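Local coordinates for putative tetR-family transcriptional regulatory protein (Streptomyces coelicolor, PDB 2DG8) that probably binds operator DNA through a helix-turn-helix domain and regulates transcription as a dimer, as other TetR-family regulators do, at residues A[125-128]-A[129-133]; A[138-141]-A[142-145]; A[149-152]-A[153-157]. One frame throughout, in Å; residues are numbered along the deposited sequence.

Interaction 1: residues A[125-128]-A[129-133]; sequences HEWM and RRSRV
Glu126 and Arg129 run side by side on one flank of the helix and point the same way, yet their flat ends are nearly perpendicular, with carboxylate and guanidinium planes 85° apart. The carboxylate sits over one face of the guanidinium, toward its rim. The salt bridge, with Glu126 OE1 2.7 Å from Arg129 NH1, therefore rests on charge alone, since no N-H is aimed at the oxygen. Arg130 turns elsewhere: its aliphatic CG and CD pass Glu126 OE2, while its guanidinium goes on to a salt bridge with Asp66. These pairs, three and four residues apart, lie on helix 121-135 of the all-helical C-terminal domain of the TetR family. On another flank, Ser131 doubles the helical bond. Its OG lies beside its own backbone N, anti to the carbonyl carbon (chi1 -62°), and gives its proton to Trp127 O at 3.0 Å from above the carbonyl plane, while Ser131 N binds the same oxygen. Water 2 donates to Ser131 OG and accepts from Trp127 NE1 at 3.0 Å, which satisfies the one polar atom of a buried indole that packs on helices 53-77 and 101-116. The long Arg132 side chain bends back along the helix, and its NH2 donates in plane to water 1 at 2.9 Å; that water donates to His125 O and lies over the centre of the imidazole, whose ND1 is bonded to Arg162 of the second subunit.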
ATOM      1  N   HIS A 125       2.350  10.707  -7.439  1.00 38.10           N
ATOM      2  CA  HIS A 125       1.371  11.473  -8.212  1.00 36.47           C
ATOM      3  C   HIS A 125       1.617  11.273  -9.710  1.00 37.66           C
ATOM      4  O   HIS A 125       0.680  11.078 -10.486  1.00 35.58           O
ATOM      5  CB  HIS A 125       1.473  12.967  -7.887  1.00 38.57           C
ATOM      6  CG  HIS A 125       0.338  13.782  -8.429  1.00 39.64           C
ATOM      7  ND1 HIS A 125      -0.783  14.091  -7.684  1.00 41.19           N
ATOM      8  CD2 HIS A 125       0.139  14.336  -9.649  1.00 39.11           C
ATOM      9  CE1 HIS A 125      -1.618  14.799  -8.419  1.00 42.79           C
ATOM     10  NE2 HIS A 125      -1.082  14.962  -9.619  1.00 42.87           N
ATOM     11  N   GLU A 126       2.885  11.330 -10.108  1.00 37.45           N
ATOM     12  CA  GLU A 126       3.266  11.155 -11.508  1.00 36.83           C
ATOM     13  C   GLU A 126       3.040   9.706 -11.941  1.00 36.72           C
ATOM     14  O   GLU A 126       2.739   9.432 -13.102  1.00 35.93           O
ATOM     15  CB  GLU A 126       4.735  11.547 -11.696  1.00 37.22           C
ATOM     16  CG  GLU A 126       5.285  11.327 -13.094  1.00 40.03           C
ATOM     17  CD  GLU A 126       4.580  12.153 -14.152  1.00 42.60           C
ATOM     18  OE1 GLU A 126       3.765  13.035 -13.789  1.00 43.23           O
ATOM     19  OE2 GLU A 126       4.848  11.921 -15.355  1.00 43.04           O
ATOM     20  N   TRP A 127       3.184   8.781 -10.996  1.00 35.17           N
ATOM     21  CA  TRP A 127       2.966   7.361 -11.270  1.00 34.88           C
ATOM     22  C   TRP A 127       1.465   7.149 -11.562  1.00 33.42           C
ATOM     23  O   TRP A 127       1.085   6.563 -12.574  1.00 33.97           O
ATOM     24  CB  TRP A 127       3.401   6.522 -10.050  1.00 33.28           C
ATOM     25  CG  TRP A 127       3.383   5.029 -10.263  1.00 32.23           C
ATOM     26  CD1 TRP A 127       3.060   4.368 -11.413  1.00 33.09           C
ATOM     27  CD2 TRP A 127       3.673   4.014  -9.288  1.00 32.83           C
ATOM     28  NE1 TRP A 127       3.126   3.006 -11.219  1.00 33.39           N
ATOM     29  CE2 TRP A 127       3.496   2.760  -9.923  1.00 32.83           C
ATOM     30  CE3 TRP A 127       4.063   4.043  -7.941  1.00 31.69           C
ATOM     31  CZ2 TRP A 127       3.692   1.541  -9.256  1.00 31.08           C
ATOM     32  CZ3 TRP A 127       4.263   2.833  -7.274  1.00 35.37           C
ATOM     33  CH2 TRP A 127       4.073   1.595  -7.937  1.00 36.06           C
ATOM     34  N   MET A 128       0.615   7.653 -10.678  1.00 34.09           N
ATOM     35  CA  MET A 128      -0.827   7.508 -10.860  1.00 36.97           C
ATOM     36  C   MET A 128      -1.305   8.154 -12.157  1.00 35.59           C
ATOM     37  O   MET A 128      -2.210   7.645 -12.813  1.00 35.94           O
ATOM     38  CB  MET A 128      -1.579   8.123  -9.678  1.00 37.72           C
ATOM     39  CG  MET A 128      -1.383   7.391  -8.362  1.00 41.57           C
ATOM     40  SD  MET A 128      -2.378   8.121  -7.040  1.00 47.92           S
ATOM     41  CE  MET A 128      -1.372   9.492  -6.561  1.00 45.94           C
ATOM     42  N   ARG A 129      -0.689   9.270 -12.524  1.00 35.78           N
ATOM     43  CA  ARG A 129      -1.067   9.985 -13.733  1.00 38.58           C
ATOM     44  C   ARG A 129      -0.758   9.188 -14.995  1.00 38.16           C
ATOM     45  O   ARG A 129      -1.562   9.146 -15.919  1.00 39.25           O
ATOM     46  CB  ARG A 129      -0.345  11.335 -13.797  1.00 39.38           C
ATOM     47  CG  ARG A 129      -0.906  12.285 -14.843  1.00 43.91           C
ATOM     48  CD  ARG A 129       0.182  13.209 -15.369  1.00 49.02           C
ATOM     49  NE  ARG A 129       0.997  12.517 -16.362  1.00 52.59           N
ATOM     50  CZ  ARG A 129       2.220  12.888 -16.717  1.00 54.78           C
ATOM     51  NH1 ARG A 129       2.782  13.950 -16.156  1.00 58.58           N
ATOM     52  NH2 ARG A 129       2.883  12.198 -17.635  1.00 54.53           N
ATOM     53  N   ARG A 130       0.414   8.568 -15.041  1.00 39.33           N
ATOM     54  CA  ARG A 130       0.805   7.782 -16.208  1.00 40.45           C
ATOM     55  C   ARG A 130      -0.036   6.507 -16.315  1.00 39.99           C
ATOM     56  O   ARG A 130      -0.357   6.043 -17.416  1.00 39.86           O
ATOM     57  CB  ARG A 130       2.294   7.453 -16.122  1.00 42.14           C
ATOM     58  CG  ARG A 130       3.156   8.702 -16.001  1.00 46.91           C
ATOM     59  CD  ARG A 130       4.268   8.701 -17.031  1.00 51.03           C
ATOM     60  NE  ARG A 130       5.323   7.750 -16.695  1.00 55.82           N
ATOM     61  CZ  ARG A 130       6.144   7.206 -17.586  1.00 58.12           C
ATOM     62  NH1 ARG A 130       7.078   6.355 -17.193  1.00 60.58           N
ATOM     63  NH2 ARG A 130       6.020   7.496 -18.875  1.00 59.28           N
ATOM     64  N   SER A 131      -0.392   5.942 -15.167  1.00 39.25           N
ATOM     65  CA  SER A 131      -1.231   4.747 -15.149  1.00 37.89           C
ATOM     66  C   SER A 131      -2.557   5.115 -15.811  1.00 37.42           C
ATOM     67  O   SER A 131      -3.051   4.411 -16.696  1.00 36.23           O
ATOM     68  CB  SER A 131      -1.499   4.302 -13.710  1.00 34.85           C
ATOM     69  OG  SER A 131      -0.300   3.962 -13.047  1.00 31.21           O
ATOM     70  N   ARG A 132      -3.119   6.242 -15.381  1.00 37.95           N
ATOM     71  CA  ARG A 132      -4.397   6.701 -15.907  1.00 40.47           C
ATOM     72  C   ARG A 132      -4.356   6.977 -17.402  1.00 40.92           C
ATOM     73  O   ARG A 132      -5.351   6.779 -18.097  1.00 42.22           O
ATOM     74  CB  ARG A 132      -4.866   7.956 -15.161  1.00 39.84           C
ATOM     75  CG  ARG A 132      -5.190   7.720 -13.692  1.00 40.74           C
ATOM     76  CD  ARG A 132      -6.097   8.827 -13.150  1.00 44.34           C
ATOM     77  NE  ARG A 132      -5.553  10.164 -13.379  1.00 43.89           N
ATOM     78  CZ  ARG A 132      -4.684  10.773 -12.579  1.00 46.71           C
ATOM     79  NH1 ARG A 132      -4.250  11.989 -12.880  1.00 45.13           N
ATOM     80  NH2 ARG A 132      -4.258  10.175 -11.471  1.00 47.05           N
ATOM     81  N   VAL A 133      -3.213   7.428 -17.902  1.00 39.77           N
ATOM     82  CA  VAL A 133      -3.098   7.704 -19.326  1.00 39.73           C
ATOM     83  C   VAL A 133      -3.466   6.436 -20.101  1.00 40.00           C
ATOM     84  O   VAL A 133      -4.377   6.446 -20.933  1.00 39.24           O
ATOM     85  CB  VAL A 133      -1.661   8.160 -19.703  1.00 40.19           C
ATOM     86  CG1 VAL A 133      -1.536   8.308 -21.211  1.00 42.37           C
ATOM     87  CG2 VAL A 133      -1.342   9.494 -19.027  1.00 40.82           C
TER
HETATM   88  O   HOH W   1      -2.180  11.765 -10.128  1.00 34.43           O
HETATM   89  O   HOH W   2       1.410   1.853 -13.329  1.00 33.71           O

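Interaction 2: residues A[138-141]-A[142-145]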
ATOM      1  N   HIS A 138      -9.047   3.497 -23.081  1.00 43.73           N
ATOM      2  CA  HIS A 138     -10.229   2.654 -23.204  1.00 43.69           C
ATOM      3  C   HIS A 138     -11.435   3.147 -22.418  1.00 42.42           C
ATOM      4  O   HIS A 138     -12.568   2.836 -22.770  1.00 43.23           O
ATOM      5  CB  HIS A 138      -9.916   1.222 -22.761  1.00 44.83           C
ATOM      6  CG  HIS A 138      -8.812   0.570 -23.534  1.00 45.56           C
ATOM      7  ND1 HIS A 138      -7.484   0.697 -23.188  1.00 45.80           N
ATOM      8  CD2 HIS A 138      -8.843  -0.232 -24.624  1.00 45.18           C
ATOM      9  CE1 HIS A 138      -6.744  -0.002 -24.031  1.00 46.44           C
ATOM     10  NE2 HIS A 138      -7.544  -0.576 -24.911  1.00 45.16           N
ATOM     11  N   PHE A 139     -11.196   3.901 -21.351  1.00 41.92           N
ATOM     12  CA  PHE A 139     -12.283   4.407 -20.520  1.00 41.48           C
ATOM     13  C   PHE A 139     -12.183   5.913 -20.366  1.00 43.19           C
ATOM     14  O   PHE A 139     -11.104   6.485 -20.527  1.00 44.50           O
ATOM     15  CB  PHE A 139     -12.230   3.758 -19.131  1.00 39.33           C
ATOM     16  CG  PHE A 139     -12.214   2.252 -19.162  1.00 37.04           C
ATOM     17  CD1 PHE A 139     -13.393   1.532 -19.318  1.00 35.14           C
ATOM     18  CD2 PHE A 139     -11.012   1.556 -19.072  1.00 34.66           C
ATOM     19  CE1 PHE A 139     -13.376   0.139 -19.387  1.00 33.01           C
ATOM     20  CE2 PHE A 139     -10.981   0.166 -19.140  1.00 31.86           C
ATOM     21  CZ  PHE A 139     -12.165  -0.543 -19.300  1.00 33.83           C
ATOM     22  N   ASP A 140     -13.308   6.550 -20.046  1.00 44.35           N
ATOM     23  CA  ASP A 140     -13.337   7.995 -19.850  1.00 45.56           C
ATOM     24  C   ASP A 140     -12.483   8.346 -18.626  1.00 45.30           C
ATOM     25  O   ASP A 140     -12.214   7.485 -17.786  1.00 47.58           O
ATOM     26  CB  ASP A 140     -14.783   8.479 -19.666  1.00 46.15           C
ATOM     27  CG  ASP A 140     -15.423   7.968 -18.387  1.00 47.54           C
ATOM     28  OD1 ASP A 140     -15.105   8.499 -17.300  1.00 50.64           O
ATOM     29  OD2 ASP A 140     -16.251   7.037 -18.467  1.00 49.30           O
ATOM     30  N   PRO A 141     -12.045   9.613 -18.515  1.00 43.93           N
ATOM     31  CA  PRO A 141     -11.213  10.097 -17.405  1.00 42.01           C
ATOM     32  C   PRO A 141     -11.705   9.731 -16.006  1.00 41.78           C
ATOM     33  O   PRO A 141     -10.927   9.289 -15.165  1.00 40.34           O
ATOM     34  CB  PRO A 141     -11.194  11.604 -17.620  1.00 41.14           C
ATOM     35  CG  PRO A 141     -11.279  11.722 -19.115  1.00 44.20           C
ATOM     36  CD  PRO A 141     -12.349  10.712 -19.449  1.00 44.42           C
ATOM     37  N   GLY A 142     -12.991   9.938 -15.758  1.00 40.40           N
ATOM     38  CA  GLY A 142     -13.536   9.630 -14.454  1.00 40.66           C
ATOM     39  C   GLY A 142     -13.444   8.158 -14.089  1.00 39.69           C
ATOM     40  O   GLY A 142     -12.938   7.810 -13.019  1.00 35.65           O
ATOM     41  N   THR A 143     -13.926   7.283 -14.966  1.00 39.60           N
ATOM     42  CA  THR A 143     -13.885   5.861 -14.658  1.00 42.68           C
ATOM     43  C   THR A 143     -12.433   5.398 -14.567  1.00 41.82           C
ATOM     44  O   THR A 143     -12.086   4.561 -13.732  1.00 43.92           O
ATOM     45  CB  THR A 143     -14.635   5.026 -15.714  1.00 43.10           C
ATOM     46  OG1 THR A 143     -13.860   4.951 -16.912  1.00 50.19           O
ATOM     47  CG2 THR A 143     -15.966   5.665 -16.032  1.00 41.14           C
ATOM     48  N   ALA A 144     -11.586   5.954 -15.425  1.00 40.17           N
ATOM     49  CA  ALA A 144     -10.172   5.598 -15.421  1.00 39.61           C
ATOM     50  C   ALA A 144      -9.562   5.884 -14.048  1.00 38.22           C
ATOM     51  O   ALA A 144      -8.719   5.124 -13.571  1.00 38.58           O
ATOM     52  CB  ALA A 144      -9.433   6.370 -16.494  1.00 36.49           C
ATOM     53  N   ARG A 145      -9.993   6.972 -13.416  1.00 35.66           N
ATOM     54  CA  ARG A 145      -9.481   7.330 -12.101  1.00 34.93           C
ATOM     55  C   ARG A 145     -10.036   6.372 -11.049  1.00 35.66           C
ATOM     56  O   ARG A 145      -9.298   5.894 -10.181  1.00 34.89           O
ATOM     57  CB  ARG A 145      -9.862   8.769 -11.744  1.00 34.30           C
ATOM     58  CG  ARG A 145      -9.268   9.239 -10.421  1.00 36.40           C
ATOM     59  CD  ARG A 145      -9.523  10.721 -10.173  1.00 36.83           C
ATOM     60  NE  ARG A 145      -8.676  11.591 -10.987  1.00 39.00           N
ATOM     61  CZ  ARG A 145      -7.518  12.114 -10.577  1.00 40.19           C
ATOM     62  NH1 ARG A 145      -7.055  11.858  -9.358  1.00 32.71           N
ATOM     63  NH2 ARG A 145      -6.829  12.913 -11.384  1.00 37.82           N
TER
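Between Asp140 and Thr143 the chain turns from an extended loop into helix 141-159, with their CA atoms 5.6 Å apart, and Asp140 occupies the N-cap. Asp140 has extended backbone angles (psi 160°), whereas Pro141 is already helical. Two backbone bonds start the spiral: Ala144 N donates to Asp140 O at 2.9 Å, and Arg145 N to Pro141 O at 3.0 Å. Proline suits the first turn because its ring restrains phi near the helical value and its nitrogen, having no hydrogen, leaves no donor in need of an acceptor. The Asp140 side chain makes the capping bond. With chi1 at 66°, its CG sits between the backbone N and the carbonyl carbon, and this folds the carboxylate back over the first turn. Thr143 N reaches Asp140 OD1 at 2.9 Å with an almost straight N-H (169°), coming from above the carboxylate plane. A negative charge is well placed here, since it probably interacts favourably with the positive end of the helix dipole. Thr143 crosses the aspartate at about a right angle, and the hydroxyl of this buried threonine returns to the cap residue, Thr143 OG1 donating to Asp140 O at 3.1 Å. That carbonyl thus takes two donors, one from the main chain and one from a side chain. Just before the cap, the buried Phe139 directs its ring away to Ala85 and Arg86 of helix 82-98, while the root of its side chain stays behind: Phe139 CB lies 3.0 Å from Thr143 OG1.

Interaction 3: residues A[149-152]-A[153-157]; sequences ALIE and GLTLH
Glu152, Gly153 and Leu154 bury the most surface here, in the second half of helix 141-159, which belongs to the C-terminal helical domain that pairs the two subunits, as in other TetR-family proteins. Gly153 continues the regular helix, its N donating to Ala149 O at 3.0 Å, and with no side chain it adds no bulk to a buried turn. One residue back, Glu152 O accepts from Leu156 N at 3.1 Å. The Glu152 side chain bends at chi2 (78°), and the carboxylate finds its partners beyond the segment: OE2 is hydrogen-bonded to Tyr111 OH, and OE1 to His157 NE2 of the second subunit. Leu154 belongs to the apolar side of the helix. Leu150 and Leu154, one turn apart, cross obliquely, with Leu150 CG 3.7 Å from Leu154 CD1; branched aliphatic chains fit a surface that packs against helices 82-98 and 167-177. Beside them, Thr155 satisfies its hydroxyl within the helix. Its OG1 lies anti to its own carbonyl carbon (chi1 -62°), and from there OG1 donates to Ile151 O at 2.6 Å, while Thr155 N binds that oxygen from the opposite face of the carbonyl plane at 3.0 Å.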
ATOM      1  N   ALA A 149      -7.854   3.286  -8.772  1.00 30.17           N
ATOM      2  CA  ALA A 149      -7.922   3.067  -7.332  1.00 30.37           C
ATOM      3  C   ALA A 149      -8.361   1.632  -7.032  1.00 31.20           C
ATOM      4  O   ALA A 149      -7.935   1.044  -6.032  1.00 30.61           O
ATOM      5  CB  ALA A 149      -8.893   4.053  -6.687  1.00 28.49           C
ATOM      6  N   LEU A 150      -9.220   1.075  -7.886  1.00 31.18           N
ATOM      7  CA  LEU A 150      -9.688  -0.298  -7.687  1.00 31.79           C
ATOM      8  C   LEU A 150      -8.525  -1.250  -7.927  1.00 31.36           C
ATOM      9  O   LEU A 150      -8.278  -2.162  -7.132  1.00 34.33           O
ATOM     10  CB  LEU A 150     -10.841  -0.639  -8.646  1.00 30.40           C
ATOM     11  CG  LEU A 150     -11.395  -2.068  -8.565  1.00 30.51           C
ATOM     12  CD1 LEU A 150     -11.963  -2.314  -7.166  1.00 31.12           C
ATOM     13  CD2 LEU A 150     -12.482  -2.280  -9.624  1.00 30.84           C
ATOM     14  N   ILE A 151      -7.815  -1.039  -9.033  1.00 31.15           N
ATOM     15  CA  ILE A 151      -6.669  -1.875  -9.380  1.00 31.09           C
ATOM     16  C   ILE A 151      -5.681  -1.879  -8.215  1.00 32.17           C
ATOM     17  O   ILE A 151      -5.146  -2.930  -7.830  1.00 31.83           O
ATOM     18  CB  ILE A 151      -5.966  -1.348 -10.668  1.00 31.54           C
ATOM     19  CG1 ILE A 151      -6.855  -1.616 -11.883  1.00 29.26           C
ATOM     20  CG2 ILE A 151      -4.596  -1.999 -10.843  1.00 30.31           C
ATOM     21  CD1 ILE A 151      -6.318  -1.053 -13.177  1.00 29.93           C
ATOM     22  N   GLU A 152      -5.459  -0.697  -7.652  1.00 29.58           N
ATOM     23  CA  GLU A 152      -4.544  -0.542  -6.528  1.00 32.18           C
ATOM     24  C   GLU A 152      -4.996  -1.417  -5.359  1.00 29.53           C
ATOM     25  O   GLU A 152      -4.215  -2.184  -4.806  1.00 28.95           O
ATOM     26  CB  GLU A 152      -4.513   0.922  -6.084  1.00 32.75           C
ATOM     27  CG  GLU A 152      -3.463   1.238  -5.050  1.00 36.74           C
ATOM     28  CD  GLU A 152      -2.081   1.368  -5.662  1.00 39.80           C
ATOM     29  OE1 GLU A 152      -1.912   2.210  -6.574  1.00 40.61           O
ATOM     30  OE2 GLU A 152      -1.169   0.630  -5.235  1.00 40.10           O
ATOM     31  N   GLY A 153      -6.270  -1.288  -5.000  1.00 28.05           N
ATOM     32  CA  GLY A 153      -6.824  -2.046  -3.893  1.00 27.57           C
ATOM     33  C   GLY A 153      -6.927  -3.550  -4.091  1.00 28.30           C
ATOM     34  O   GLY A 153      -6.649  -4.310  -3.163  1.00 27.37           O
ATOM     35  N   LEU A 154      -7.336  -3.985  -5.283  1.00 28.75           N
ATOM     36  CA  LEU A 154      -7.456  -5.414  -5.580  1.00 28.81           C
ATOM     37  C   LEU A 154      -6.083  -6.073  -5.547  1.00 29.95           C
ATOM     38  O   LEU A 154      -5.922  -7.170  -5.027  1.00 30.02           O
ATOM     39  CB  LEU A 154      -8.099  -5.636  -6.963  1.00 29.09           C
ATOM     40  CG  LEU A 154      -9.608  -5.373  -7.117  1.00 29.56           C
ATOM     41  CD1 LEU A 154     -10.020  -5.455  -8.592  1.00 27.43           C
ATOM     42  CD2 LEU A 154     -10.392  -6.386  -6.303  1.00 25.83           C
ATOM     43  N   THR A 155      -5.096  -5.387  -6.106  1.00 31.62           N
ATOM     44  CA  THR A 155      -3.729  -5.888  -6.150  1.00 31.41           C
ATOM     45  C   THR A 155      -3.194  -6.089  -4.736  1.00 31.93           C
ATOM     46  O   THR A 155      -2.646  -7.144  -4.399  1.00 32.37           O
ATOM     47  CB  THR A 155      -2.820  -4.886  -6.893  1.00 31.03           C
ATOM     48  OG1 THR A 155      -3.277  -4.743  -8.249  1.00 31.49           O
ATOM     49  CG2 THR A 155      -1.381  -5.355  -6.882  1.00 30.01           C
ATOM     50  N   LEU A 156      -3.368  -5.060  -3.917  1.00 31.83           N
ATOM     51  CA  LEU A 156      -2.909  -5.069  -2.545  1.00 31.81           C
ATOM     52  C   LEU A 156      -3.577  -6.167  -1.738  1.00 31.94           C
ATOM     53  O   LEU A 156      -2.912  -6.882  -0.995  1.00 28.78           O
ATOM     54  CB  LEU A 156      -3.187  -3.708  -1.904  1.00 36.99           C
ATOM     55  CG  LEU A 156      -2.567  -3.369  -0.544  1.00 41.02           C
ATOM     56  CD1 LEU A 156      -3.301  -4.099   0.574  1.00 43.88           C
ATOM     57  CD2 LEU A 156      -1.089  -3.734  -0.561  1.00 40.88           C
ATOM     58  N   HIS A 157      -4.891  -6.308  -1.874  1.00 30.96           N
ATOM     59  CA  HIS A 157      -5.580  -7.335  -1.111  1.00 32.90           C
ATOM     60  C   HIS A 157      -5.256  -8.747  -1.553  1.00 32.52           C
ATOM     61  O   HIS A 157      -5.306  -9.664  -0.741  1.00 34.15           O
ATOM     62  CB  HIS A 157      -7.091  -7.104  -1.119  1.00 32.63           C
ATOM     63  CG  HIS A 157      -7.526  -6.027  -0.178  1.00 32.60           C
ATOM     64  ND1 HIS A 157      -8.842  -5.837   0.184  1.00 30.33           N
ATOM     65  CD2 HIS A 157      -6.811  -5.096   0.498  1.00 30.26           C
ATOM     66  CE1 HIS A 157      -8.918  -4.838   1.045  1.00 31.10           C
ATOM     67  NE2 HIS A 157      -7.699  -4.371   1.252  1.00 33.77           N
TER

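In the fold
All three interactions lie in the C-terminal TetR-like domain and come in series along the chain, 1 then 2 then 3. Interaction 1 is on helix 121-135; interaction 2 begins the next helix, 141-159, and interaction 3 lies further along it. The centres of 1 and 2 are about 12 Å apart, and those contacts touch where Arg132 and Arg145 bring like charges close. The centres of interactions 1 and 3 are about 15 Å apart, and those of interactions 2 and 3 about 16 Å. Each touches the second subunit, and Met128 of interaction 1 packs on its His157, so these two consecutive helices contribute to the dimer interface.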